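Local coordinates for VP4 CORE protein (Bluetongue virus, PDB 2JHP) that caps viral messenger RNA inside the virus core, carrying the successive capping activities along one elongated chain, at residues Thr58-Thr72 with Leu78-Pro90. Sequence-based numbering, arbitrary orientation.
Sequences TIRQLRGHGFIFIST and LADIIKTVDVRIP
The guanidinium of R63 and the carboxylate of D86 meet end-on and nearly coplanar, their planes 11° apart. R63 NH1 lies 2.8 Å from D86 OD1, while R63 NH2 is shared by both oxygens, 2.9 Å from D86 OD2. F67 O lies near the guanidinium plane too, but beside NH1 on the flank turned toward NE; F69 CE1 covers one face. The F69 ring has K83 CG over one face, with D86 OD1 and L62 CD1 at its edge; L62 CD2 sits over the centre of the F67 ring. Arginine suits this buried place because its flat end serves carboxylate and carbonyl together; a bend at chi2 (-64°) folds it toward D86. D86 OD1 accepts from R63 NH1, R63 NH2 and F69 N, which would probably favour the charged form. Lysine suits K83: its methylenes cover F69, while NZ, held by T84 O and D488 O, bonds D86 OD2 weakly. Apolar I59, L62 and L78 pack together, L78 CD2 3.8 Å from I59 CB. Beyond D86 the two segments pair as parallel strands, beta-branched I70 and V87 meeting on one face. Strand 87-88 thus edges the five-stranded parallel sheet, with 67-71 between it and strand 7-10, while helix 99-112 covers the side bearing V87 and I89.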
loop_
_atom_site.group_PDB
_atom_site.type_symbol
_atom_site.label_atom_id
_atom_site.label_comp_id
_atom_site.label_asym_id
_atom_site.label_seq_id
_atom_site.Cartn_x
_atom_site.Cartn_y
_atom_site.Cartn_z
ATOM N N THR A 58 -9.860 -5.229 26.883
ATOM C CA THR A 58 -9.227 -4.130 26.144
ATOM C C THR A 58 -9.243 -4.392 24.633
ATOM O O THR A 58 -9.309 -5.543 24.178
ATOM C CB THR A 58 -7.770 -3.862 26.582
ATOM O OG1 THR A 58 -6.939 -4.956 26.182
ATOM C CG2 THR A 58 -7.655 -3.633 28.104
ATOM N N ILE A 59 -9.179 -3.312 23.865
ATOM C CA ILE A 59 -9.167 -3.370 22.408
ATOM C C ILE A 59 -8.101 -4.338 21.844
ATOM O O ILE A 59 -8.424 -5.229 21.052
ATOM C CB ILE A 59 -9.078 -1.936 21.778
ATOM C CG1 ILE A 59 -8.865 -2.015 20.270
ATOM C CG2 ILE A 59 -7.966 -1.110 22.394
ATOM C CD1 ILE A 59 -10.033 -2.502 19.540
ATOM N N ARG A 60 -6.854 -4.167 22.276
ATOM C CA ARG A 60 -5.733 -5.006 21.866
ATOM C C ARG A 60 -5.911 -6.465 22.247
ATOM O O ARG A 60 -5.432 -7.352 21.530
ATOM C CB ARG A 60 -4.437 -4.495 22.493
ATOM C CG ARG A 60 -3.879 -3.227 21.861
ATOM C CD ARG A 60 -2.587 -2.880 22.524
ATOM N NE ARG A 60 -1.475 -3.666 22.006
ATOM C CZ ARG A 60 -0.499 -4.171 22.753
ATOM N NH1 ARG A 60 -0.501 -4.002 24.070
ATOM N NH2 ARG A 60 0.477 -4.859 22.178
ATOM N N GLN A 61 -6.562 -6.710 23.388
ATOM C CA GLN A 61 -6.884 -8.070 23.806
ATOM C C GLN A 61 -7.850 -8.664 22.806
ATOM O O GLN A 61 -7.602 -9.753 22.273
ATOM C CB GLN A 61 -7.460 -8.113 25.217
ATOM C CG GLN A 61 -6.398 -8.020 26.280
ATOM C CD GLN A 61 -6.940 -8.168 27.707
ATOM O OE1 GLN A 61 -7.960 -7.566 28.071
ATOM N NE2 GLN A 61 -6.240 -8.961 28.522
ATOM N N LEU A 62 -8.924 -7.928 22.520
ATOM C CA LEU A 62 -9.929 -8.398 21.563
ATOM C C LEU A 62 -9.379 -8.516 20.141
ATOM O O LEU A 62 -9.733 -9.441 19.416
ATOM C CB LEU A 62 -11.209 -7.547 21.619
ATOM C CG LEU A 62 -12.091 -7.718 22.865
ATOM C CD1 LEU A 62 -13.328 -6.821 22.828
ATOM C CD2 LEU A 62 -12.506 -9.170 23.068
ATOM N N ARG A 63 -8.497 -7.598 19.750
ATOM C CA ARG A 63 -7.860 -7.693 18.430
ATOM C C ARG A 63 -6.940 -8.908 18.306
ATOM O O ARG A 63 -6.849 -9.518 17.239
ATOM C CB ARG A 63 -7.107 -6.414 18.083
ATOM C CG ARG A 63 -8.002 -5.249 17.682
ATOM C CD ARG A 63 -8.780 -5.480 16.431
ATOM N NE ARG A 63 -9.301 -4.216 15.936
ATOM C CZ ARG A 63 -10.419 -4.074 15.223
ATOM N NH1 ARG A 63 -11.172 -5.125 14.927
ATOM N NH2 ARG A 63 -10.799 -2.868 14.818
ATOM N N GLY A 64 -6.279 -9.260 19.404
ATOM C CA GLY A 64 -5.434 -10.447 19.455
ATOM C C GLY A 64 -6.265 -11.700 19.292
ATOM O O GLY A 64 -5.768 -12.737 18.841
ATOM N N HIS A 65 -7.538 -11.590 19.658
ATOM C CA HIS A 65 -8.510 -12.654 19.460
ATOM C C HIS A 65 -9.092 -12.701 18.047
ATOM O O HIS A 65 -9.752 -13.676 17.683
ATOM C CB HIS A 65 -9.644 -12.520 20.475
ATOM C CG HIS A 65 -9.326 -13.124 21.800
ATOM N ND1 HIS A 65 -9.334 -14.487 22.013
ATOM C CD2 HIS A 65 -8.975 -12.557 22.978
ATOM C CE1 HIS A 65 -9.002 -14.732 23.268
ATOM N NE2 HIS A 65 -8.785 -13.578 23.876
ATOM N N GLY A 66 -8.852 -11.650 17.267
ATOM C CA GLY A 66 -9.434 -11.520 15.941
ATOM C C GLY A 66 -10.810 -10.869 15.872
ATOM O O GLY A 66 -11.533 -11.077 14.911
ATOM N N PHE A 67 -11.166 -10.067 16.873
ATOM C CA PHE A 67 -12.464 -9.370 16.925
ATOM C C PHE A 67 -12.666 -8.288 15.868
ATOM O O PHE A 67 -11.786 -7.447 15.632
ATOM C CB PHE A 67 -12.682 -8.745 18.295
ATOM C CG PHE A 67 -13.397 -9.629 19.242
ATOM C CD1 PHE A 67 -12.800 -10.797 19.716
ATOM C CD2 PHE A 67 -14.670 -9.306 19.684
ATOM C CE1 PHE A 67 -13.467 -11.630 20.615
ATOM C CE2 PHE A 67 -15.346 -10.136 20.584
ATOM C CZ PHE A 67 -14.738 -11.300 21.045
ATOM N N ILE A 68 -13.838 -8.334 15.239
ATOM C CA ILE A 68 -14.326 -7.284 14.370
ATOM C C ILE A 68 -15.674 -6.883 14.942
ATOM O O ILE A 68 -16.518 -7.742 15.240
ATOM C CB ILE A 68 -14.462 -7.766 12.910
ATOM C CG1 ILE A 68 -13.073 -7.917 12.283
ATOM C CG2 ILE A 68 -15.355 -6.818 12.065
ATOM C CD1 ILE A 68 -13.086 -8.560 10.856
ATOM N N PHE A 69 -15.871 -5.579 15.092
ATOM C CA PHE A 69 -17.034 -5.064 15.797
ATOM C C PHE A 69 -18.100 -4.607 14.811
ATOM O O PHE A 69 -17.864 -3.722 13.987
ATOM C CB PHE A 69 -16.607 -3.962 16.773
ATOM C CG PHE A 69 -15.511 -4.390 17.714
ATOM C CD1 PHE A 69 -14.174 -4.276 17.353
ATOM C CD2 PHE A 69 -15.813 -4.933 18.958
ATOM C CE1 PHE A 69 -13.159 -4.687 18.231
ATOM C CE2 PHE A 69 -14.801 -5.339 19.828
ATOM C CZ PHE A 69 -13.479 -5.215 19.462
ATOM N N ILE A 70 -19.260 -5.257 14.885
ATOM C CA ILE A 70 -20.368 -4.997 13.969
ATOM C C ILE A 70 -21.599 -4.545 14.753
ATOM O O ILE A 70 -21.995 -5.201 15.718
ATOM C CB ILE A 70 -20.728 -6.258 13.140
ATOM C CG1 ILE A 70 -19.512 -6.797 12.384
ATOM C CG2 ILE A 70 -21.844 -5.965 12.162
ATOM C CD1 ILE A 70 -19.048 -8.142 12.859
ATOM N N SER A 71 -22.205 -3.431 14.338
ATOM C CA SER A 71 -23.409 -2.908 15.003
ATOM C C SER A 71 -24.181 -1.921 14.135
ATOM O O SER A 71 -23.672 -1.451 13.116
ATOM C CB SER A 71 -23.041 -2.213 16.325
ATOM O OG SER A 71 -24.195 -1.705 16.982
ATOM N N THR A 72 -25.409 -1.613 14.550
ATOM C CA THR A 72 -26.150 -0.491 13.982
ATOM C C THR A 72 -25.650 0.809 14.612
ATOM O O THR A 72 -25.594 1.846 13.948
ATOM C CB THR A 72 -27.691 -0.618 14.176
ATOM O OG1 THR A 72 -28.012 -0.686 15.572
ATOM C CG2 THR A 72 -28.234 -1.855 13.459
ATOM N N LEU A 78 -15.593 -0.631 25.336
ATOM C CA LEU A 78 -14.607 -1.610 25.793
ATOM C C LEU A 78 -13.996 -1.166 27.124
ATOM O O LEU A 78 -14.347 -0.100 27.646
ATOM C CB LEU A 78 -13.523 -1.810 24.727
ATOM C CG LEU A 78 -13.673 -2.868 23.628
ATOM C CD1 LEU A 78 -15.107 -3.103 23.197
ATOM C CD2 LEU A 78 -12.820 -2.498 22.426
ATOM N N ALA A 79 -13.096 -1.980 27.680
ATOM C CA ALA A 79 -12.467 -1.683 28.984
ATOM C C ALA A 79 -11.398 -0.614 28.858
ATOM O O ALA A 79 -10.904 -0.092 29.852
ATOM C CB ALA A 79 -11.862 -2.949 29.582
ATOM N N ASP A 80 -11.072 -0.296 27.613
ATOM C CA ASP A 80 -9.868 0.416 27.247
ATOM C C ASP A 80 -10.248 1.770 26.670
ATOM O O ASP A 80 -9.806 2.808 27.155
ATOM C CB ASP A 80 -9.147 -0.411 26.166
ATOM C CG ASP A 80 -7.679 -0.047 26.007
ATOM O OD1 ASP A 80 -7.247 1.030 26.478
ATOM O OD2 ASP A 80 -6.949 -0.860 25.403
ATOM N N ILE A 81 -11.058 1.730 25.609
ATOM C CA ILE A 81 -11.477 2.908 24.858
ATOM C C ILE A 81 -12.939 2.749 24.427
ATOM O O ILE A 81 -13.528 1.672 24.577
ATOM C CB ILE A 81 -10.589 3.133 23.588
ATOM C CG1 ILE A 81 -10.648 1.923 22.646
ATOM C CG2 ILE A 81 -9.137 3.466 23.966
ATOM C CD1 ILE A 81 -10.186 2.222 21.232
ATOM N N ILE A 82 -13.519 3.827 23.907
ATOM C CA ILE A 82 -14.807 3.754 23.230
ATOM C C ILE A 82 -14.506 3.473 21.750
ATOM O O ILE A 82 -14.225 4.391 20.968
ATOM C CB ILE A 82 -15.657 5.040 23.450
ATOM C CG1 ILE A 82 -15.939 5.237 24.945
ATOM C CG2 ILE A 82 -16.972 4.957 22.696
ATOM C CD1 ILE A 82 -16.581 6.558 25.311
ATOM N N LYS A 83 -14.541 2.192 21.388
ATOM C CA LYS A 83 -14.095 1.733 20.072
ATOM C C LYS A 83 -15.088 2.049 18.962
ATOM O O LYS A 83 -16.247 1.659 19.049
ATOM C CB LYS A 83 -13.824 0.219 20.101
ATOM C CG LYS A 83 -13.473 -0.402 18.746
ATOM C CD LYS A 83 -12.105 0.055 18.229
ATOM C CE LYS A 83 -11.858 -0.404 16.794
ATOM N NZ LYS A 83 -12.301 0.579 15.761
ATOM N N THR A 84 -14.622 2.730 17.915
ATOM C CA THR A 84 -15.425 2.979 16.715
ATOM C C THR A 84 -15.800 1.657 16.042
ATOM O O THR A 84 -14.954 0.775 15.872
ATOM C CB THR A 84 -14.683 3.879 15.698
ATOM O OG1 THR A 84 -14.241 5.075 16.346
ATOM C CG2 THR A 84 -15.591 4.259 14.537
ATOM N N VAL A 85 -17.073 1.533 15.675
ATOM C CA VAL A 85 -17.609 0.318 15.055
ATOM C C VAL A 85 -16.964 0.042 13.691
ATOM O O VAL A 85 -16.964 0.902 12.811
ATOM C CB VAL A 85 -19.165 0.380 14.988
ATOM C CG1 VAL A 85 -19.719 -0.464 13.883
ATOM C CG2 VAL A 85 -19.760 -0.069 16.308
ATOM N N ASP A 86 -16.382 -1.150 13.550
ATOM C CA ASP A 86 -15.722 -1.580 12.308
ATOM C C ASP A 86 -16.687 -1.684 11.130
ATOM O O ASP A 86 -16.432 -1.127 10.066
ATOM C CB ASP A 86 -15.017 -2.933 12.496
ATOM C CG ASP A 86 -13.776 -2.845 13.371
ATOM O OD1 ASP A 86 -13.442 -3.869 14.003
ATOM O OD2 ASP A 86 -13.136 -1.770 13.430
ATOM N N VAL A 87 -17.781 -2.418 11.325
ATOM C CA VAL A 87 -18.808 -2.574 10.298
ATOM C C VAL A 87 -20.101 -1.990 10.835
ATOM O O VAL A 87 -20.683 -2.537 11.771
ATOM C CB VAL A 87 -19.057 -4.065 9.929
ATOM C CG1 VAL A 87 -20.017 -4.182 8.742
ATOM C CG2 VAL A 87 -17.767 -4.769 9.620
ATOM N N ARG A 88 -20.552 -0.885 10.255
ATOM C CA ARG A 88 -21.841 -0.331 10.667
ATOM C C ARG A 88 -22.987 -0.821 9.793
ATOM O O ARG A 88 -23.080 -0.480 8.617
ATOM C CB ARG A 88 -21.830 1.200 10.760
ATOM C CG ARG A 88 -23.053 1.728 11.479
ATOM C CD ARG A 88 -22.915 3.167 11.907
ATOM N NE ARG A 88 -24.071 3.559 12.712
ATOM C CZ ARG A 88 -24.232 4.743 13.293
ATOM N NH1 ARG A 88 -23.309 5.689 13.167
ATOM N NH2 ARG A 88 -25.326 4.983 14.003
ATOM N N ILE A 89 -23.841 -1.639 10.401
ATOM C CA ILE A 89 -25.015 -2.195 9.749
ATOM C C ILE A 89 -26.114 -1.150 9.677
ATOM O O ILE A 89 -26.542 -0.625 10.706
ATOM C CB ILE A 89 -25.542 -3.451 10.485
ATOM C CG1 ILE A 89 -24.427 -4.486 10.639
ATOM C CG2 ILE A 89 -26.756 -4.046 9.756
ATOM C CD1 ILE A 89 -23.848 -4.991 9.323
ATOM N N PRO A 90 -26.564 -0.841 8.449
ATOM C CA PRO A 90 -27.633 0.134 8.190
ATOM C C PRO A 90 -28.956 -0.261 8.847
ATOM O O PRO A 90 -29.145 -1.430 9.209
ATOM C CB PRO A 90 -27.773 0.112 6.660
ATOM C CG PRO A 90 -26.470 -0.461 6.152
ATOM C CD PRO A 90 -26.031 -1.430 7.203
#